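Local coordinates for galectin (PDB 6N44), which probably binds beta-galactoside sugars through the carbohydrate-recognition domain of the galectin family, here as a two-chain assembly, at residues A[8-13]-A[134-139]; A[26-29]-A[35-38]; A[40-45]-A[99-104]; A[51-56]-A[115-120]; A[55-58]-A[63-66]. All blocks are in the same frame, centred on the assembly; numbering follows the deposited sequence.

Contact 1: residues A[8-13]-A[134-139]; sequences NPYLQS and TSVDTL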
# COMPACT_ATOMS: atom_id res chain seq x y z
N ASN A 8 13.11 -19.27 -5.40
CA ASN A 8 14.10 -18.24 -5.11
C ASN A 8 15.25 -18.43 -6.09
O ASN A 8 15.96 -19.43 -6.01
CB ASN A 8 14.58 -18.35 -3.66
CG ASN A 8 15.72 -17.39 -3.33
OD1 ASN A 8 16.18 -16.60 -4.17
ND2 ASN A 8 16.19 -17.45 -2.10
N PRO A 9 15.47 -17.47 -7.00
CA PRO A 9 14.81 -16.15 -7.11
C PRO A 9 13.33 -16.20 -7.50
O PRO A 9 12.85 -17.15 -8.13
CB PRO A 9 15.62 -15.45 -8.23
CG PRO A 9 16.91 -16.23 -8.32
CD PRO A 9 16.54 -17.63 -7.99
N TYR A 10 12.62 -15.18 -7.05
CA TYR A 10 11.20 -14.97 -7.32
C TYR A 10 11.09 -13.82 -8.31
O TYR A 10 11.70 -12.77 -8.09
CB TYR A 10 10.46 -14.62 -6.03
CG TYR A 10 9.01 -14.26 -6.21
CD1 TYR A 10 8.02 -15.22 -6.06
CD2 TYR A 10 8.62 -12.95 -6.55
CE1 TYR A 10 6.65 -14.90 -6.25
CE2 TYR A 10 7.29 -12.61 -6.72
CZ TYR A 10 6.31 -13.59 -6.57
OH TYR A 10 5.00 -13.25 -6.75
N LEU A 11 10.33 -14.03 -9.38
CA LEU A 11 10.13 -13.00 -10.40
C LEU A 11 8.64 -12.71 -10.52
O LEU A 11 7.82 -13.64 -10.49
CB LEU A 11 10.65 -13.44 -11.78
CG LEU A 11 12.13 -13.80 -11.93
CD1 LEU A 11 12.39 -14.19 -13.38
CD2 LEU A 11 13.02 -12.64 -11.51
N GLN A 12 8.31 -11.43 -10.71
CA GLN A 12 6.92 -11.05 -10.98
C GLN A 12 6.87 -9.81 -11.85
O GLN A 12 7.34 -8.74 -11.43
CB GLN A 12 6.15 -10.79 -9.68
CG GLN A 12 4.67 -10.53 -9.93
CD GLN A 12 3.91 -10.33 -8.63
OE1 GLN A 12 4.13 -11.05 -7.66
NE2 GLN A 12 3.01 -9.34 -8.60
N SER A 13 6.26 -9.93 -13.03
CA SER A 13 5.94 -8.75 -13.82
C SER A 13 5.02 -7.82 -13.03
O SER A 13 4.06 -8.27 -12.41
CB SER A 13 5.25 -9.15 -15.13
OG SER A 13 6.02 -10.03 -15.92
N THR A 134 8.26 -16.96 1.69
CA THR A 134 6.96 -17.61 1.84
C THR A 134 5.84 -16.92 1.06
O THR A 134 4.95 -17.61 0.57
CB THR A 134 6.55 -17.74 3.32
OG1 THR A 134 6.44 -16.45 3.93
CG2 THR A 134 7.57 -18.56 4.07
N SER A 135 5.86 -15.59 0.92
CA SER A 135 4.83 -14.94 0.12
C SER A 135 5.32 -13.60 -0.38
O SER A 135 6.18 -12.96 0.22
CB SER A 135 3.52 -14.75 0.90
OG SER A 135 3.73 -13.98 2.06
N VAL A 136 4.77 -13.20 -1.52
CA VAL A 136 4.99 -11.89 -2.12
C VAL A 136 3.63 -11.43 -2.62
O VAL A 136 3.02 -12.11 -3.46
CB VAL A 136 6.01 -11.93 -3.27
CG1 VAL A 136 6.16 -10.53 -3.91
CG2 VAL A 136 7.37 -12.49 -2.81
N ASP A 137 3.14 -10.32 -2.10
CA ASP A 137 1.84 -9.81 -2.50
C ASP A 137 1.99 -8.38 -2.96
O ASP A 137 2.84 -7.63 -2.45
CB ASP A 137 0.85 -9.90 -1.34
CG ASP A 137 0.50 -11.32 -0.99
OD1 ASP A 137 -0.22 -11.94 -1.79
OD2 ASP A 137 0.96 -11.82 0.06
N THR A 138 1.16 -7.99 -3.93
CA THR A 138 1.17 -6.63 -4.42
C THR A 138 -0.26 -6.10 -4.52
O THR A 138 -1.21 -6.86 -4.75
CB THR A 138 1.87 -6.51 -5.79
OG1 THR A 138 1.10 -7.20 -6.78
CG2 THR A 138 3.30 -7.11 -5.75
N LEU A 139 -0.39 -4.80 -4.34
CA LEU A 139 -1.65 -4.09 -4.46
C LEU A 139 -1.37 -2.61 -4.75
O LEU A 139 -2.00 -2.03 -5.64
CB LEU A 139 -2.51 -4.24 -3.20
CG LEU A 139 -3.90 -3.66 -3.31
CD1 LEU A 139 -4.74 -4.47 -4.31
CD2 LEU A 139 -4.57 -3.59 -1.93
O HOH W 1 3.15 -14.66 -5.26
O HOH W 2 2.19 -11.18 -5.93

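Contact 2: residues A[26-29]-A[35-38]; sequences ANLL and NPEL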
# COMPACT_ATOMS: atom_id res chain seq x y z
N ALA A 26 9.48 -13.41 4.54
CA ALA A 26 10.63 -14.29 4.34
C ALA A 26 11.37 -14.47 5.65
O ALA A 26 11.05 -13.86 6.67
CB ALA A 26 11.56 -13.73 3.25
N ASN A 27 12.41 -15.32 5.61
CA ASN A 27 13.26 -15.59 6.76
C ASN A 27 14.68 -15.85 6.26
O ASN A 27 14.86 -16.62 5.32
CB ASN A 27 12.75 -16.80 7.54
CG ASN A 27 13.41 -16.93 8.90
OD1 ASN A 27 14.41 -16.27 9.19
ND2 ASN A 27 12.84 -17.80 9.74
N LEU A 28 15.66 -15.22 6.90
CA LEU A 28 17.05 -15.41 6.49
C LEU A 28 17.56 -16.79 6.90
O LEU A 28 17.30 -17.26 8.01
CB LEU A 28 17.95 -14.34 7.10
CG LEU A 28 17.65 -12.89 6.71
CD1 LEU A 28 18.26 -11.98 7.75
CD2 LEU A 28 18.21 -12.59 5.33
N LEU A 29 18.29 -17.42 5.99
CA LEU A 29 18.96 -18.70 6.20
C LEU A 29 20.28 -18.51 6.95
O LEU A 29 20.72 -17.39 7.24
CB LEU A 29 19.23 -19.39 4.86
CG LEU A 29 18.04 -19.93 4.05
CD1 LEU A 29 18.44 -20.37 2.65
CD2 LEU A 29 17.38 -21.07 4.78
N ASN A 35 27.46 -14.56 5.70
CA ASN A 35 26.26 -13.96 6.24
C ASN A 35 25.18 -13.91 5.16
O ASN A 35 25.47 -13.55 4.02
CB ASN A 35 26.54 -12.55 6.75
CG ASN A 35 27.53 -12.53 7.90
OD1 ASN A 35 28.46 -11.73 7.91
ND2 ASN A 35 27.34 -13.43 8.85
N PRO A 36 23.93 -14.26 5.51
CA PRO A 36 22.85 -14.25 4.51
C PRO A 36 22.58 -12.85 3.95
O PRO A 36 22.65 -11.85 4.66
CB PRO A 36 21.65 -14.75 5.31
CG PRO A 36 21.96 -14.32 6.75
CD PRO A 36 23.45 -14.58 6.86
N GLU A 37 22.27 -12.79 2.65
CA GLU A 37 21.94 -11.55 1.97
C GLU A 37 20.48 -11.58 1.52
O GLU A 37 19.91 -12.64 1.29
CB GLU A 37 22.82 -11.33 0.74
CG GLU A 37 24.28 -11.67 0.95
CD GLU A 37 25.19 -11.20 -0.19
OE1 GLU A 37 24.68 -10.80 -1.26
OE2 GLU A 37 26.43 -11.20 0.01
N LEU A 38 19.91 -10.39 1.39
CA LEU A 38 18.58 -10.19 0.83
C LEU A 38 18.68 -9.12 -0.24
O LEU A 38 19.34 -8.09 -0.04
CB LEU A 38 17.59 -9.77 1.94
CG LEU A 38 16.26 -9.17 1.50
CD1 LEU A 38 15.45 -10.19 0.68
CD2 LEU A 38 15.50 -8.71 2.73

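Contact 3: residues A[40-45]-A[99-104]; sequences VDFGTG and NEYQVF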
# COMPACT_ATOMS: atom_id res chain seq x y z
N VAL A 40 16.28 -7.08 -3.35
CA VAL A 40 15.01 -6.83 -4.05
C VAL A 40 15.25 -5.82 -5.16
O VAL A 40 15.69 -4.70 -4.90
CB VAL A 40 13.90 -6.32 -3.11
CG1 VAL A 40 12.60 -6.09 -3.90
CG2 VAL A 40 13.65 -7.30 -1.96
N ASP A 41 14.93 -6.21 -6.39
CA ASP A 41 15.12 -5.37 -7.56
C ASP A 41 13.76 -4.97 -8.11
O ASP A 41 12.95 -5.83 -8.48
CB ASP A 41 15.92 -6.08 -8.66
CG ASP A 41 17.42 -6.08 -8.38
OD1 ASP A 41 17.84 -5.46 -7.38
OD2 ASP A 41 18.19 -6.70 -9.16
N PHE A 42 13.51 -3.67 -8.15
CA PHE A 42 12.48 -3.09 -9.01
C PHE A 42 13.18 -2.74 -10.31
O PHE A 42 13.79 -1.68 -10.44
CB PHE A 42 11.84 -1.88 -8.35
CG PHE A 42 11.04 -2.19 -7.10
CD1 PHE A 42 11.66 -2.47 -5.90
CD2 PHE A 42 9.65 -2.19 -7.14
CE1 PHE A 42 10.91 -2.74 -4.75
CE2 PHE A 42 8.90 -2.48 -6.00
CZ PHE A 42 9.53 -2.74 -4.81
N GLY A 43 13.14 -3.67 -11.28
CA GLY A 43 13.90 -3.57 -12.50
C GLY A 43 13.04 -3.30 -13.73
O GLY A 43 11.81 -3.38 -13.70
N THR A 44 13.72 -2.97 -14.84
CA THR A 44 13.01 -2.64 -16.07
C THR A 44 12.66 -3.88 -16.88
O THR A 44 11.87 -3.76 -17.83
CB THR A 44 13.83 -1.69 -16.97
OG1 THR A 44 15.10 -2.28 -17.28
CG2 THR A 44 14.02 -0.34 -16.29
N GLY A 45 13.21 -5.04 -16.55
CA GLY A 45 12.85 -6.24 -17.27
C GLY A 45 13.28 -6.26 -18.72
O GLY A 45 12.69 -6.98 -19.52
N ASN A 99 6.80 10.38 -4.98
CA ASN A 99 8.12 10.96 -4.77
C ASN A 99 9.19 9.94 -4.40
O ASN A 99 10.37 10.19 -4.68
CB ASN A 99 8.06 12.04 -3.69
CG ASN A 99 7.36 11.56 -2.42
OD1 ASN A 99 6.37 10.82 -2.46
ND2 ASN A 99 7.87 11.99 -1.27
N GLU A 100 8.83 8.80 -3.81
CA GLU A 100 9.85 7.91 -3.26
C GLU A 100 9.25 6.53 -3.06
O GLU A 100 8.02 6.35 -3.08
CB GLU A 100 10.38 8.45 -1.93
CG GLU A 100 9.27 8.53 -0.89
CD GLU A 100 9.62 9.36 0.34
OE1 GLU A 100 8.79 9.40 1.27
OE2 GLU A 100 10.69 10.00 0.38
N TYR A 101 10.13 5.55 -2.87
CA TYR A 101 9.75 4.31 -2.20
C TYR A 101 9.91 4.50 -0.71
O TYR A 101 10.90 5.09 -0.26
CB TYR A 101 10.63 3.13 -2.63
CG TYR A 101 10.71 2.88 -4.11
CD1 TYR A 101 11.60 3.58 -4.91
CD2 TYR A 101 9.91 1.91 -4.70
CE1 TYR A 101 11.68 3.34 -6.27
CE2 TYR A 101 9.99 1.65 -6.05
CZ TYR A 101 10.88 2.37 -6.84
OH TYR A 101 10.94 2.12 -8.20
N GLN A 102 8.97 3.96 0.06
CA GLN A 102 9.10 3.89 1.51
C GLN A 102 9.25 2.42 1.91
O GLN A 102 8.56 1.55 1.36
CB GLN A 102 7.90 4.52 2.23
CG GLN A 102 7.59 5.97 1.83
CD GLN A 102 6.62 6.65 2.81
OE1 GLN A 102 5.91 5.98 3.55
NE2 GLN A 102 6.62 7.98 2.82
N VAL A 103 10.16 2.14 2.83
CA VAL A 103 10.48 0.78 3.22
C VAL A 103 10.11 0.59 4.68
O VAL A 103 10.48 1.41 5.54
CB VAL A 103 11.97 0.45 2.98
CG1 VAL A 103 12.25 -1.03 3.26
CG2 VAL A 103 12.37 0.81 1.56
N PHE A 104 9.40 -0.49 4.96
CA PHE A 104 9.00 -0.89 6.30
C PHE A 104 9.41 -2.33 6.51
O PHE A 104 9.36 -3.15 5.59
CB PHE A 104 7.47 -0.77 6.51
CG PHE A 104 6.93 0.61 6.28
CD1 PHE A 104 6.64 1.44 7.36
CD2 PHE A 104 6.71 1.07 5.00
CE1 PHE A 104 6.12 2.72 7.15
CE2 PHE A 104 6.21 2.35 4.78
CZ PHE A 104 5.92 3.18 5.87

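Contact 4: residues A[51-56]-A[115-120]; sequences DIPFRF and HRLPLQ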
# COMPACT_ATOMS: atom_id res chain seq x y z
N ASP A 51 18.33 -1.55 -17.06
CA ASP A 51 18.21 -0.58 -15.98
C ASP A 51 17.54 -1.18 -14.76
O ASP A 51 16.67 -2.05 -14.87
CB ASP A 51 17.44 0.65 -16.46
CG ASP A 51 18.24 1.52 -17.42
OD1 ASP A 51 19.49 1.47 -17.37
OD2 ASP A 51 17.63 2.27 -18.21
N ILE A 52 17.98 -0.75 -13.58
CA ILE A 52 17.33 -1.11 -12.32
C ILE A 52 17.04 0.19 -11.58
O ILE A 52 17.91 0.73 -10.88
CB ILE A 52 18.18 -2.07 -11.46
CG1 ILE A 52 18.49 -3.35 -12.23
CG2 ILE A 52 17.44 -2.37 -10.12
CD1 ILE A 52 19.32 -4.37 -11.42
N PRO A 53 15.83 0.72 -11.74
CA PRO A 53 15.45 1.93 -11.00
C PRO A 53 15.69 1.86 -9.50
O PRO A 53 16.04 2.88 -8.89
CB PRO A 53 13.95 2.04 -11.32
CG PRO A 53 13.85 1.48 -12.69
CD PRO A 53 14.81 0.31 -12.71
N PHE A 54 15.53 0.69 -8.87
CA PHE A 54 15.65 0.63 -7.41
C PHE A 54 16.06 -0.77 -7.00
O PHE A 54 15.29 -1.73 -7.15
CB PHE A 54 14.33 1.04 -6.75
CG PHE A 54 14.33 0.90 -5.25
CD1 PHE A 54 15.43 1.28 -4.49
CD2 PHE A 54 13.19 0.41 -4.59
CE1 PHE A 54 15.40 1.18 -3.10
CE2 PHE A 54 13.17 0.28 -3.19
CZ PHE A 54 14.28 0.67 -2.45
N ARG A 55 17.27 -0.90 -6.46
CA ARG A 55 17.74 -2.12 -5.83
C ARG A 55 17.85 -1.88 -4.34
O ARG A 55 18.45 -0.89 -3.91
CB ARG A 55 19.09 -2.59 -6.39
CG ARG A 55 19.79 -3.64 -5.50
CD ARG A 55 21.03 -4.31 -6.15
NE ARG A 55 20.63 -5.12 -7.30
CZ ARG A 55 21.47 -5.82 -8.06
NH1 ARG A 55 22.78 -5.82 -7.79
NH2 ARG A 55 21.00 -6.52 -9.07
N PHE A 56 17.29 -2.79 -3.56
CA PHE A 56 17.40 -2.82 -2.11
C PHE A 56 18.20 -4.05 -1.74
O PHE A 56 17.84 -5.16 -2.13
CB PHE A 56 16.00 -2.87 -1.46
CG PHE A 56 16.01 -3.04 0.06
CD1 PHE A 56 15.94 -1.94 0.90
CD2 PHE A 56 16.02 -4.30 0.63
CE1 PHE A 56 15.92 -2.09 2.30
CE2 PHE A 56 16.00 -4.47 2.03
CZ PHE A 56 15.94 -3.35 2.86
N HIS A 115 12.81 8.66 -6.04
CA HIS A 115 12.86 8.09 -7.37
C HIS A 115 14.00 8.73 -8.17
O HIS A 115 14.21 9.94 -8.12
CB HIS A 115 11.53 8.28 -8.12
CG HIS A 115 10.40 7.48 -7.55
ND1 HIS A 115 10.36 6.11 -7.61
CD2 HIS A 115 9.27 7.87 -6.90
CE1 HIS A 115 9.26 5.68 -7.02
NE2 HIS A 115 8.58 6.73 -6.58
N ARG A 116 14.74 7.90 -8.89
CA ARG A 116 15.81 8.37 -9.76
C ARG A 116 15.50 8.14 -11.22
O ARG A 116 15.83 8.97 -12.06
CB ARG A 116 17.13 7.70 -9.39
CG ARG A 116 17.65 8.08 -8.02
CD ARG A 116 19.02 7.46 -7.82
NE ARG A 116 19.42 7.39 -6.42
CZ ARG A 116 20.58 6.88 -6.02
NH1 ARG A 116 21.44 6.42 -6.92
NH2 ARG A 116 20.88 6.83 -4.73
N LEU A 117 14.87 7.02 -11.52
CA LEU A 117 14.25 6.69 -12.78
C LEU A 117 12.74 6.62 -12.58
O LEU A 117 12.28 6.33 -11.48
CB LEU A 117 14.77 5.35 -13.32
CG LEU A 117 16.22 5.39 -13.79
CD1 LEU A 117 16.75 4.01 -14.12
CD2 LEU A 117 16.29 6.32 -15.01
N PRO A 118 11.95 6.89 -13.62
CA PRO A 118 10.49 6.90 -13.45
C PRO A 118 9.95 5.57 -12.93
O PRO A 118 10.33 4.49 -13.40
CB PRO A 118 9.97 7.20 -14.86
CG PRO A 118 11.15 7.86 -15.58
CD PRO A 118 12.35 7.16 -15.02
N LEU A 119 9.03 5.65 -11.97
CA LEU A 119 8.45 4.43 -11.44
C LEU A 119 7.69 3.69 -12.52
O LEU A 119 7.56 2.46 -12.46
CB LEU A 119 7.56 4.73 -10.22
CG LEU A 119 6.31 5.61 -10.43
CD1 LEU A 119 5.13 4.73 -10.82
CD2 LEU A 119 6.01 6.41 -9.17
N GLN A 120 7.20 4.41 -13.53
CA GLN A 120 6.52 3.81 -14.67
C GLN A 120 7.43 2.93 -15.52
O GLN A 120 6.92 2.16 -16.34
CB GLN A 120 5.89 4.88 -15.57
CG GLN A 120 4.83 5.75 -14.90
CD GLN A 120 5.43 6.87 -14.07
OE1 GLN A 120 6.65 7.10 -14.09
NE2 GLN A 120 4.59 7.59 -13.33
O HOH W 3 14.54 5.11 -9.10

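Contact 5: residues A[55-58]-A[63-66]; sequences RFWY and VVMN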
# COMPACT_ATOMS: atom_id res chain seq x y z
N ARG A 55 17.27 -0.90 -6.46
CA ARG A 55 17.74 -2.12 -5.83
C ARG A 55 17.85 -1.88 -4.34
O ARG A 55 18.45 -0.89 -3.91
CB ARG A 55 19.09 -2.59 -6.39
CG ARG A 55 19.79 -3.64 -5.50
CD ARG A 55 21.03 -4.31 -6.15
NE ARG A 55 20.63 -5.12 -7.30
CZ ARG A 55 21.47 -5.82 -8.06
NH1 ARG A 55 22.78 -5.82 -7.79
NH2 ARG A 55 21.00 -6.52 -9.07
N PHE A 56 17.29 -2.79 -3.56
CA PHE A 56 17.40 -2.82 -2.11
C PHE A 56 18.20 -4.05 -1.74
O PHE A 56 17.84 -5.16 -2.13
CB PHE A 56 16.00 -2.87 -1.46
CG PHE A 56 16.01 -3.04 0.06
CD1 PHE A 56 15.94 -1.94 0.90
CD2 PHE A 56 16.02 -4.30 0.63
CE1 PHE A 56 15.92 -2.09 2.30
CE2 PHE A 56 16.00 -4.47 2.03
CZ PHE A 56 15.94 -3.35 2.86
N TRP A 57 19.27 -3.84 -0.98
CA TRP A 57 20.22 -4.90 -0.64
C TRP A 57 20.48 -4.87 0.85
O TRP A 57 20.71 -3.80 1.42
CB TRP A 57 21.53 -4.72 -1.42
CG TRP A 57 22.59 -5.75 -1.09
CD1 TRP A 57 22.78 -6.96 -1.70
CD2 TRP A 57 23.61 -5.65 -0.09
NE1 TRP A 57 23.84 -7.62 -1.13
CE2 TRP A 57 24.37 -6.84 -0.14
CE3 TRP A 57 23.95 -4.67 0.86
CZ2 TRP A 57 25.47 -7.07 0.70
CZ3 TRP A 57 25.04 -4.91 1.70
CH2 TRP A 57 25.79 -6.09 1.61
N TYR A 58 20.44 -6.02 1.48
CA TYR A 58 20.65 -6.09 2.92
C TYR A 58 21.59 -7.24 3.22
O TYR A 58 21.44 -8.33 2.67
CB TYR A 58 19.34 -6.31 3.72
CG TYR A 58 19.68 -6.65 5.16
CD1 TYR A 58 19.99 -5.66 6.08
CD2 TYR A 58 19.75 -7.98 5.59
CE1 TYR A 58 20.34 -5.96 7.38
CE2 TYR A 58 20.10 -8.30 6.89
CZ TYR A 58 20.39 -7.29 7.78
OH TYR A 58 20.74 -7.59 9.09
N VAL A 63 21.98 -1.82 4.99
CA VAL A 63 21.15 -1.67 3.81
C VAL A 63 21.90 -0.80 2.81
O VAL A 63 22.36 0.30 3.16
CB VAL A 63 19.79 -1.02 4.15
CG1 VAL A 63 19.09 -0.55 2.88
CG2 VAL A 63 18.89 -1.97 4.97
N VAL A 64 21.99 -1.25 1.56
CA VAL A 64 22.45 -0.41 0.47
C VAL A 64 21.35 -0.32 -0.58
O VAL A 64 20.79 -1.34 -0.99
CB VAL A 64 23.76 -0.94 -0.15
CG1 VAL A 64 24.21 -0.02 -1.29
CG2 VAL A 64 24.84 -1.05 0.92
N MET A 65 21.03 0.90 -1.01
CA MET A 65 20.07 1.12 -2.09
C MET A 65 20.74 1.92 -3.20
O MET A 65 21.50 2.85 -2.93
CB MET A 65 18.83 1.85 -1.58
CG MET A 65 18.09 1.07 -0.48
SD MET A 65 16.79 2.02 0.31
CE MET A 65 17.73 3.10 1.41
N ASN A 66 20.44 1.58 -4.44
CA ASN A 66 21.09 2.25 -5.56
C ASN A 66 20.24 2.08 -6.81
O ASN A 66 19.22 1.38 -6.81
CB ASN A 66 22.50 1.70 -5.78
CG ASN A 66 23.45 2.75 -6.30
OD1 ASN A 66 23.02 3.80 -6.79
ND2 ASN A 66 24.75 2.49 -6.18

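Contact 1: residues A[8-13]-A[134-139]
At one border of the galectin beta-sandwich, where an outermost strand of each sheet faces the other, Y10 lays its ring against V136. Strands 10-13 and 134-138 run nearly parallel (16°), and their axes stay 9.8 Å apart, so side chains and water bridge the interval. V136 CG2 sits over the middle of one face of the Y10 ring, 3.9 Å from its centroid and 9° off the normal, a CH-pi contact. The other methyl, CG1, meets the rim at Y10 CE2, 3.7 Å away. With CG anti to the backbone N (chi1 175°), the ring reaches across the gap and brings its hydroxyl to the end of Q12. There Y10 OH donates to Q12 OE1 over 2.5 Å, in the plane of the amide carbonyl. Two waters tie this pair to the opposite backbone, each donating to V136 O: one also donates to Y10 OH (2.8 Å), the other to Q12 OE1 (2.6 Å). OE1 thus receives two hydrogen bonds, which should fix the turn of the amide. Earlier in the second strand, T134 and S135 form a classic bulge opposite K25. Beyond the tyrosine, Q12 NE2 approaches T138 CG2 to 3.6 Å.

Contact 2: residues A[26-29]-A[35-38]
E37 N donates a hydrogen bond to D130 OD2, while E37 O, on the same residue, lies 4.4 Å from L28 CD2 across the contact. D130 serves both segments, since its backbone also bonds to that of L29; no hydrogen bond links the two directly. The contact stands where the chain crosses between the two sheets of the galectin beta-sandwich, leaving strand 19-28 of one sheet at L28 and joining strand 37-43 of the other through a short loop. The apolar part is carried by L28, whose side chain crosses the proline ring at about a right angle. Its CB touches P36 CG at 4.0 Å. With CG beside the backbone N (chi1 -61°), the branch swings toward the proline, and L28 CD2 comes to 4.1 Å from P36 CB. The same ring meets the next residue's backbone in a van der Waals approach, P36 CG lying 3.3 Å from L29 O. L28 and L38 both pack on F90 and I131, so the leucines share the end of the sandwich core. E37 points its CB the other way, and its OE1 accepts from W57 NE1 on the neighbouring strand 52-59. On the core side, L28 CD2 comes to 4.5 Å from L38 CB.

Contact 3: residues A[40-45]-A[99-104]
The rings of F42 and Y101 meet edge to face across the interior: one face of F42 receives Y101 CE2, which stands 4.0 Å above the ring plane and is displaced from the centre toward the rim. The planes are inclined at 50° and the centroids lie 5.1 Å apart, an intermediate tilt rather than a perpendicular T. At the tyrosine ring, F42 CD2 approaches obliquely, and 4.1 Å separates Y101 OH from F42 CB. Both CB atoms point into the interior, and with CG beside the backbone N (chi1 -67° for F42) the side chains slide past each other in opposite directions. Other aromatic groups continue the cluster: F54 stacks on Y101, H115 meets it at a steep angle, and F94 meets F42 edge to face, while L16 and V122 pack on both rings. Neighbouring residues turn outward from this layer. D41 does so on the strand of F42, and on the other sheet Q102 NE2 donates to E100 OE1 over 3.0 Å, almost straight at 165° and on the anti side of the carboxylate. Strands 37-43 and 100-105 belong to different sheets, and this pair is part of the aromatic core packed between the two sheets of the jelly-roll beta-sandwich that forms the galectin carbohydrate-recognition domain.

Contact 4: residues A[51-56]-A[115-120]
L117 packs onto P53 from its first carbon outward: its CB lies 4.0 Å from P53 CB and equally far from P53 CG. Here the loop between strands 108-114 and 124-129 of the galectin beta-sandwich folds over the corner that the chain turns at P53, within strand 52-59. The next step up the leucine places CG beside the backbone N (chi1 -70°), and the branch runs on past the ring at about a right angle to it. CD1, the branch that does the touching, lies 4.0 Å from P53 CA and also meets D51 CB at 4.2 Å. The carboxylate of D51 is engaged away from this packing, OD1 accepting from D70 N. Polar cohesion between the segments comes through a water. It donates to P53 O at 2.7 Å and accepts from R116 N at 2.8 Å, so it knits the corner to the loop backbone. P53 O accepts a second hydrogen bond, from T67 OG1. The R116 guanidinium extends toward the sugar-binding face, where NH2 donates to K75 O and NH1 makes a weak bond to N66 OD1, N66 being a galactose-binding residue. The same water makes one more, weak bond, donating to L117 O over 3.5 Å.

Contact 5: residues A[55-58]-A[63-66]
R55 and N66 face each other as a hydrogen-bonded antiparallel pair: R55 N donates to N66 O over 3.0 Å, almost straight at 172°, and N66 N returns a bond to R55 O at 3.2 Å. Two residues on, W57 N gives to V64 O at 2.9 Å, noticeably bent (137°), while V64 N gives to W57 O at 2.9 Å. Side chains bring in further partners: R55 NE makes a salt bridge with D41 OD1, and N66 ND2 donates to G74 O. This is the hairpin of strands 52-59 and 62-69 in the six-stranded sheet of the galectin fold. R55 and N66, on one face, are galactose-binding residues, as is E76, whose side chain V64 touches; no galactose is bound to this chain. W57 shares that face; its CE3 rests on V64 CG2 at 3.7 Å. The other face turns into the core. There F56, carried over by a chi1 of 174° that sets CG anti to the backbone N, brings CE1 to 3.6 Å from V63 CG1. M65 SD lies at the edge of the F56 ring, 5.4 Å from its centroid, a Met-aromatic contact. V63 CG2 also meets the Y58 ring at its edge, 4.0 Å from CD1.

In the fold
Contact 1 opens near the N terminus at residues 8-13 and closes only at the C-terminal strand, so all the others fall within its span. Contact 2 comes first inside it, closing the short crossover between the two sheets before strand 37-43 continues into contact 3. Contact 3 then opens, and contact 4 opens before it closes; their segments alternate, and the two interlock through strands 37-43 and 52-59. Contact 5 is a local hairpin lying within the span of contact 3, and shares R55 and F56 with contact 4. Contacts 1, 2 and 3 join sheet to sheet, contact 4 fastens a loop to the six-stranded sheet, and contact 5 lies within that sheet.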